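Local coordinates for protein type II restriction enzyme SfiI (PDB 2EZV) that cleaves double-stranded DNA as a tetramer at its specific interrupted recognition sequence, 5'-GGCCN(5)GGCC-3', leaving terminal 5'-phosphates, at residues D[65-70]-D[82-87]; D[70-75]-D[142-147]. One frame throughout, in Å; residues are numbered along the deposited sequence.

In the fold
Leaving helix 49-62, the chain runs into an irregular stretch whose residues 65-70 meet strand 80-86; contact 1 therefore closes a short loop, and the calcium ligand Asp79 lies on it. The same stretch continues through Ile70, shared by both contacts, into 70-75, which reaches forward to strand 141-145. Contact 2 closes a much longer loop that takes in Asp100 and Ala101, the other residues at the calcium site. Because the segments alternate along the chain, the two loops cross rather than nest. Together they fasten one connection to two strands of the mixed sheet, and Val83 of contact 1 packs directly against Arg72, Phe74, Leu142 and Leu144 of contact 2.

Contact 1: D[65-70]-D[82-87]; sequences AETYPI and RVRWLP
Trp85 is wedged between Tyr68 and Ile70, which lie on opposite sides of its indole plane. Its CB starts beside the phenol, 3.7 Å from Tyr68 CD1, and Trp85 CG follows at 3.8 Å from the same atom. Trp85 CD1 then sits over the centre of the Tyr68 ring, while Ile70 CG1 approaches the other side of the five-membered ring in a CH-pi contact, 3.5 Å from Trp85 CD1. The two aromatic planes are 41° apart, oblique rather than stacked. Farther out, Trp85 NE1 donates in the ring plane to a water 2.9 Å away, and CD2 and CE2 both lie under Ile70 CD1, which stands over that face toward the rim; Pro94 and Leu92 also touch the indole. With its CG2 anti to the backbone N, Ile70 turns that methyl onto Val83 CG1.

End to end, the segments run at roughly a right angle and meet in a single beta bridge of Pro69 with Arg84. Trp85 N donates to Tyr68 O at 2.8 Å, nearly straight, and Ile70 N to Val83 O at 3.1 Å. Thr67 OG1 adds a side-chain donor to Trp85 O, 2.8 Å off and tilted from the carbonyl plane. On this polar flank buried Arg84 forms a salt bridge through NH1 with OE2 of partly exposed Glu66, though that oxygen's place is uncertain; their charges probably offset each other. A water links NH1 to Ala65 O, Gln95 takes NH2, and Tyr80 bonds the other Glu66 oxygen. Strand 80-86 thus gains a partner that is not itself a strand, held chiefly by backbone bonds and the packing around Trp85.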
loop_
_atom_site.group_PDB
_atom_site.type_symbol
_atom_site.label_atom_id
_atom_site.label_comp_id
_atom_site.label_asym_id
_atom_site.label_seq_id
_atom_site.Cartn_x
_atom_site.Cartn_y
_atom_site.Cartn_z
ATOM N N ALA D 65 0.892 -1.578 9.801
ATOM C CA ALA D 65 2.148 -1.189 10.426
ATOM C C ALA D 65 3.329 -2.030 9.951
ATOM O O ALA D 65 4.266 -2.281 10.710
ATOM C CB ALA D 65 2.009 -1.321 11.926
ATOM N N GLU D 66 3.290 -2.457 8.697
ATOM C CA GLU D 66 4.348 -3.301 8.140
ATOM C C GLU D 66 5.581 -2.498 7.682
ATOM O O GLU D 66 5.571 -1.263 7.716
ATOM C CB GLU D 66 3.759 -4.104 6.977
ATOM C CG GLU D 66 4.401 -5.458 6.745
ATOM C CD GLU D 66 4.458 -6.313 7.991
ATOM O OE1 GLU D 66 3.405 -6.745 8.507
ATOM O OE2 GLU D 66 5.582 -6.552 8.458
ATOM N N THR D 67 6.648 -3.197 7.288
ATOM C CA THR D 67 7.859 -2.524 6.806
ATOM C C THR D 67 8.424 -3.117 5.514
ATOM O O THR D 67 8.101 -4.240 5.141
ATOM C CB THR D 67 9.018 -2.536 7.854
ATOM O OG1 THR D 67 9.470 -3.882 8.076
ATOM C CG2 THR D 67 8.570 -1.912 9.165
ATOM N N TYR D 68 9.263 -2.318 4.850
ATOM C CA TYR D 68 9.982 -2.658 3.621
ATOM C C TYR D 68 9.788 -4.117 3.201
ATOM O O TYR D 68 10.588 -4.981 3.555
ATOM C CB TYR D 68 11.466 -2.374 3.874
ATOM C CG TYR D 68 12.387 -2.388 2.677
ATOM C CD1 TYR D 68 13.733 -2.046 2.827
ATOM C CD2 TYR D 68 11.925 -2.721 1.397
ATOM C CE1 TYR D 68 14.603 -2.030 1.732
ATOM C CE2 TYR D 68 12.785 -2.708 0.293
ATOM C CZ TYR D 68 14.124 -2.358 0.468
ATOM O OH TYR D 68 14.980 -2.310 -0.614
ATOM N N PRO D 69 8.733 -4.405 2.424
ATOM C CA PRO D 69 8.454 -5.773 1.974
ATOM C C PRO D 69 9.514 -6.454 1.101
ATOM O O PRO D 69 10.198 -5.819 0.288
ATOM C CB PRO D 69 7.121 -5.635 1.218
ATOM C CG PRO D 69 6.482 -4.420 1.829
ATOM C CD PRO D 69 7.673 -3.486 1.966
ATOM N N ILE D 70 9.629 -7.763 1.282
ATOM C CA ILE D 70 10.539 -8.571 0.491
ATOM C C ILE D 70 9.620 -9.376 -0.421
ATOM O O ILE D 70 8.552 -9.842 0.010
ATOM C CB ILE D 70 11.386 -9.510 1.376
ATOM C CG1 ILE D 70 12.528 -8.706 2.007
ATOM C CG2 ILE D 70 11.907 -10.686 0.556
ATOM C CD1 ILE D 70 13.455 -9.509 2.899
ATOM N N ARG D 82 4.658 -12.320 6.956
ATOM C CA ARG D 82 5.206 -11.422 5.956
ATOM C C ARG D 82 6.722 -11.493 5.999
ATOM O O ARG D 82 7.315 -11.437 7.073
ATOM C CB ARG D 82 4.770 -9.967 6.216
ATOM C CG ARG D 82 3.287 -9.651 5.977
ATOM C CD ARG D 82 2.846 -9.881 4.521
ATOM N NE ARG D 82 1.440 -9.510 4.338
ATOM C CZ ARG D 82 0.757 -9.631 3.199
ATOM N NH1 ARG D 82 1.338 -10.123 2.104
ATOM N NH2 ARG D 82 -0.518 -9.258 3.157
ATOM N N VAL D 83 7.342 -11.646 4.832
ATOM C CA VAL D 83 8.800 -11.668 4.727
ATOM C C VAL D 83 9.119 -10.199 4.431
ATOM O O VAL D 83 8.588 -9.635 3.472
ATOM C CB VAL D 83 9.277 -12.546 3.545
ATOM C CG1 VAL D 83 10.813 -12.599 3.513
ATOM C CG2 VAL D 83 8.676 -13.951 3.662
ATOM N N ARG D 84 9.976 -9.583 5.243
ATOM C CA ARG D 84 10.269 -8.164 5.083
ATOM C C ARG D 84 11.656 -7.792 5.604
ATOM O O ARG D 84 12.343 -8.614 6.193
ATOM C CB ARG D 84 9.237 -7.370 5.886
ATOM C CG ARG D 84 9.380 -7.659 7.390
ATOM C CD ARG D 84 8.305 -7.074 8.281
ATOM N NE ARG D 84 8.738 -7.176 9.675
ATOM C CZ ARG D 84 8.053 -6.738 10.732
ATOM N NH1 ARG D 84 6.869 -6.167 10.579
ATOM N NH2 ARG D 84 8.582 -6.832 11.947
ATOM N N TRP D 85 12.054 -6.542 5.380
ATOM C CA TRP D 85 13.329 -6.027 5.871
ATOM C C TRP D 85 12.997 -5.237 7.133
ATOM O O TRP D 85 12.087 -4.405 7.132
ATOM C CB TRP D 85 13.983 -5.060 4.875
ATOM C CG TRP D 85 14.530 -5.673 3.631
ATOM C CD1 TRP D 85 13.994 -5.605 2.384
ATOM C CD2 TRP D 85 15.781 -6.361 3.495
ATOM N NE1 TRP D 85 14.837 -6.196 1.471
ATOM C CE2 TRP D 85 15.942 -6.666 2.125
ATOM C CE3 TRP D 85 16.787 -6.740 4.398
ATOM C CZ2 TRP D 85 17.071 -7.334 1.630
ATOM C CZ3 TRP D 85 17.913 -7.405 3.904
ATOM C CH2 TRP D 85 18.042 -7.692 2.531
ATOM N N LEU D 86 13.724 -5.496 8.208
ATOM C CA LEU D 86 13.483 -4.777 9.439
ATOM C C LEU D 86 14.659 -3.843 9.710
ATOM O O LEU D 86 15.751 -4.287 10.062
ATOM C CB LEU D 86 13.321 -5.758 10.602
ATOM C CG LEU D 86 13.055 -5.145 11.984
ATOM C CD1 LEU D 86 11.709 -4.424 11.956
ATOM C CD2 LEU D 86 13.064 -6.236 13.060
ATOM N N PRO D 87 14.457 -2.533 9.531
ATOM C CA PRO D 87 15.576 -1.623 9.795
ATOM C C PRO D 87 15.903 -1.558 11.282
ATOM O O PRO D 87 15.006 -1.582 12.122
ATOM C CB PRO D 87 15.078 -0.287 9.243
ATOM C CG PRO D 87 13.604 -0.382 9.369
ATOM C CD PRO D 87 13.296 -1.812 8.981
HETATM O O HOH W 1 5.078 -4.683 12.417
HETATM O O HOH W 2 13.311 -6.458 -0.960
#

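Contact 2: D[70-75]-D[142-147]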
loop_
_atom_site.group_PDB
_atom_site.type_symbol
_atom_site.label_atom_id
_atom_site.label_comp_id
_atom_site.label_asym_id
_atom_site.label_seq_id
_atom_site.Cartn_x
_atom_site.Cartn_y
_atom_site.Cartn_z
ATOM N N ILE D 70 9.629 -7.763 1.282
ATOM C CA ILE D 70 10.539 -8.571 0.491
ATOM C C ILE D 70 9.620 -9.376 -0.421
ATOM O O ILE D 70 8.552 -9.842 0.010
ATOM C CB ILE D 70 11.386 -9.510 1.376
ATOM C CG1 ILE D 70 12.528 -8.706 2.007
ATOM C CG2 ILE D 70 11.907 -10.686 0.556
ATOM C CD1 ILE D 70 13.455 -9.509 2.899
ATOM N N ASN D 71 10.025 -9.512 -1.681
ATOM C CA ASN D 71 9.234 -10.229 -2.672
ATOM C C ASN D 71 9.307 -11.747 -2.506
ATOM O O ASN D 71 9.830 -12.457 -3.365
ATOM C CB ASN D 71 9.691 -9.822 -4.074
ATOM C CG ASN D 71 8.829 -10.416 -5.161
ATOM O OD1 ASN D 71 7.636 -10.618 -4.971
ATOM N ND2 ASN D 71 9.427 -10.682 -6.317
ATOM N N ARG D 72 8.771 -12.230 -1.391
ATOM C CA ARG D 72 8.768 -13.650 -1.082
ATOM C C ARG D 72 7.552 -13.970 -0.222
ATOM O O ARG D 72 7.291 -13.301 0.783
ATOM C CB ARG D 72 10.050 -14.028 -0.331
ATOM C CG ARG D 72 10.733 -15.280 -0.855
ATOM C CD ARG D 72 9.781 -16.460 -0.876
ATOM N NE ARG D 72 10.446 -17.750 -1.040
ATOM C CZ ARG D 72 11.457 -18.177 -0.291
ATOM N NH1 ARG D 72 11.950 -17.415 0.674
ATOM N NH2 ARG D 72 11.945 -19.394 -0.468
ATOM N N ARG D 73 6.811 -14.996 -0.619
ATOM C CA ARG D 73 5.613 -15.395 0.109
ATOM C C ARG D 73 5.566 -16.908 0.251
ATOM O O ARG D 73 6.172 -17.632 -0.539
ATOM C CB ARG D 73 4.364 -14.946 -0.650
ATOM C CG ARG D 73 4.339 -13.479 -1.012
ATOM C CD ARG D 73 3.432 -13.232 -2.201
ATOM N NE ARG D 73 4.135 -12.585 -3.304
ATOM C CZ ARG D 73 5.226 -13.078 -3.878
ATOM N NH1 ARG D 73 5.731 -14.222 -3.446
ATOM N NH2 ARG D 73 5.809 -12.445 -4.886
ATOM N N PHE D 74 4.846 -17.380 1.264
ATOM C CA PHE D 74 4.679 -18.815 1.481
ATOM C C PHE D 74 3.321 -19.072 2.135
ATOM O O PHE D 74 2.767 -18.195 2.802
ATOM C CB PHE D 74 5.819 -19.364 2.356
ATOM C CG PHE D 74 5.853 -18.789 3.745
ATOM C CD1 PHE D 74 5.052 -19.320 4.752
ATOM C CD2 PHE D 74 6.671 -17.705 4.043
ATOM C CE1 PHE D 74 5.063 -18.783 6.032
ATOM C CE2 PHE D 74 6.687 -17.160 5.319
ATOM C CZ PHE D 74 5.879 -17.701 6.319
ATOM N N ALA D 75 2.784 -20.269 1.932
ATOM C CA ALA D 75 1.501 -20.636 2.522
ATOM C C ALA D 75 1.759 -21.496 3.757
ATOM O O ALA D 75 2.759 -22.210 3.830
ATOM C CB ALA D 75 0.668 -21.394 1.510
ATOM N N LEU D 142 14.093 -18.409 6.955
ATOM C CA LEU D 142 13.752 -18.766 5.578
ATOM C C LEU D 142 14.854 -18.243 4.668
ATOM O O LEU D 142 15.136 -17.046 4.659
ATOM C CB LEU D 142 12.421 -18.132 5.168
ATOM C CG LEU D 142 11.908 -18.415 3.751
ATOM C CD1 LEU D 142 11.575 -19.899 3.588
ATOM C CD2 LEU D 142 10.675 -17.579 3.506
ATOM N N MET D 143 15.475 -19.131 3.901
ATOM C CA MET D 143 16.548 -18.718 3.013
ATOM C C MET D 143 16.017 -17.957 1.808
ATOM O O MET D 143 15.100 -18.413 1.125
ATOM C CB MET D 143 17.359 -19.939 2.561
ATOM C CG MET D 143 18.157 -20.590 3.683
ATOM S SD MET D 143 19.381 -19.458 4.394
ATOM C CE MET D 143 20.672 -20.597 4.859
ATOM N N LEU D 144 16.594 -16.787 1.565
ATOM C CA LEU D 144 16.202 -15.942 0.442
ATOM C C LEU D 144 17.337 -15.961 -0.579
ATOM O O LEU D 144 18.508 -16.028 -0.209
ATOM C CB LEU D 144 15.963 -14.501 0.917
ATOM C CG LEU D 144 14.970 -14.266 2.060
ATOM C CD1 LEU D 144 14.937 -12.783 2.413
ATOM C CD2 LEU D 144 13.595 -14.745 1.655
ATOM N N GLN D 145 16.991 -15.899 -1.858
ATOM C CA GLN D 145 17.992 -15.921 -2.917
ATOM C C GLN D 145 18.435 -14.520 -3.312
ATOM O O GLN D 145 17.659 -13.763 -3.900
ATOM C CB GLN D 145 17.441 -16.630 -4.156
ATOM C CG GLN D 145 18.428 -16.686 -5.314
ATOM C CD GLN D 145 19.685 -17.445 -4.956
ATOM O OE1 GLN D 145 19.617 -18.605 -4.561
ATOM N NE2 GLN D 145 20.838 -16.798 -5.082
ATOM N N SER D 146 19.679 -14.176 -2.997
ATOM C CA SER D 146 20.199 -12.861 -3.348
ATOM C C SER D 146 20.466 -12.861 -4.839
ATOM O O SER D 146 20.585 -13.918 -5.453
ATOM C CB SER D 146 21.501 -12.561 -2.595
ATOM O OG SER D 146 22.594 -13.283 -3.132
ATOM N N ALA D 147 20.569 -11.672 -5.415
ATOM C CA ALA D 147 20.811 -11.532 -6.839
ATOM C C ALA D 147 22.295 -11.454 -7.176
ATOM O O ALA D 147 22.672 -11.536 -8.348
ATOM C CB ALA D 147 20.102 -10.286 -7.353
HETATM O O HOH W 3 13.886 -20.677 1.069
#
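Arg72 reaches across to Leu142, Met143 and Leu144, its aliphatic part and its guanidinium doing different work. CB and CG cross Leu144 at a slant, with Arg72 CG 3.8 Å from Leu144 CD2. The first torsion lies off the staggered positions (chi1 -134°), and a bend at chi2 brings the head round to the strand's backbone. There Arg72 NH1 is pressed closely against both leucines, 3.1 Å from Leu142 CD2, and makes a weak hydrogen bond of 3.3 Å to Met143 O. A water in the guanidinium plane adds a second route, accepting from Arg72 NH2 at 2.8 Å and donating to Met143 O.

Strand 141-145 pairs antiparallel with 151-167 in the mixed sheet of this PDDEXK-clan nuclease, and the loop packs on Leu142, which points toward it, and on the end of Leu144. With CG anti to the carbonyl carbon (chi1 -55°), Leu144 brings CD1 to Ile70, methyl tip to methyl tip, 3.6 Å from Ile70 CD1. Between Ile70 and Arg72 the chain makes an inverse gamma turn centred on Asn71. Cutting Arg72 back to an alanine is likely to cost Met143 O its weak direct donor, leave the water without NH2 to bind and open a gap beside the leucine methyls. Farther along, Phe74, its CG between the backbone N and the carbonyl carbon (chi1 63°), runs antiparallel past Leu142, Phe74 CD2 coming 4.0 Å from Leu142 CD2; the ring also rests on Val96 and Leu98. Arg73, turned away from the strand, forms a salt bridge with Glu34 of the third subunit.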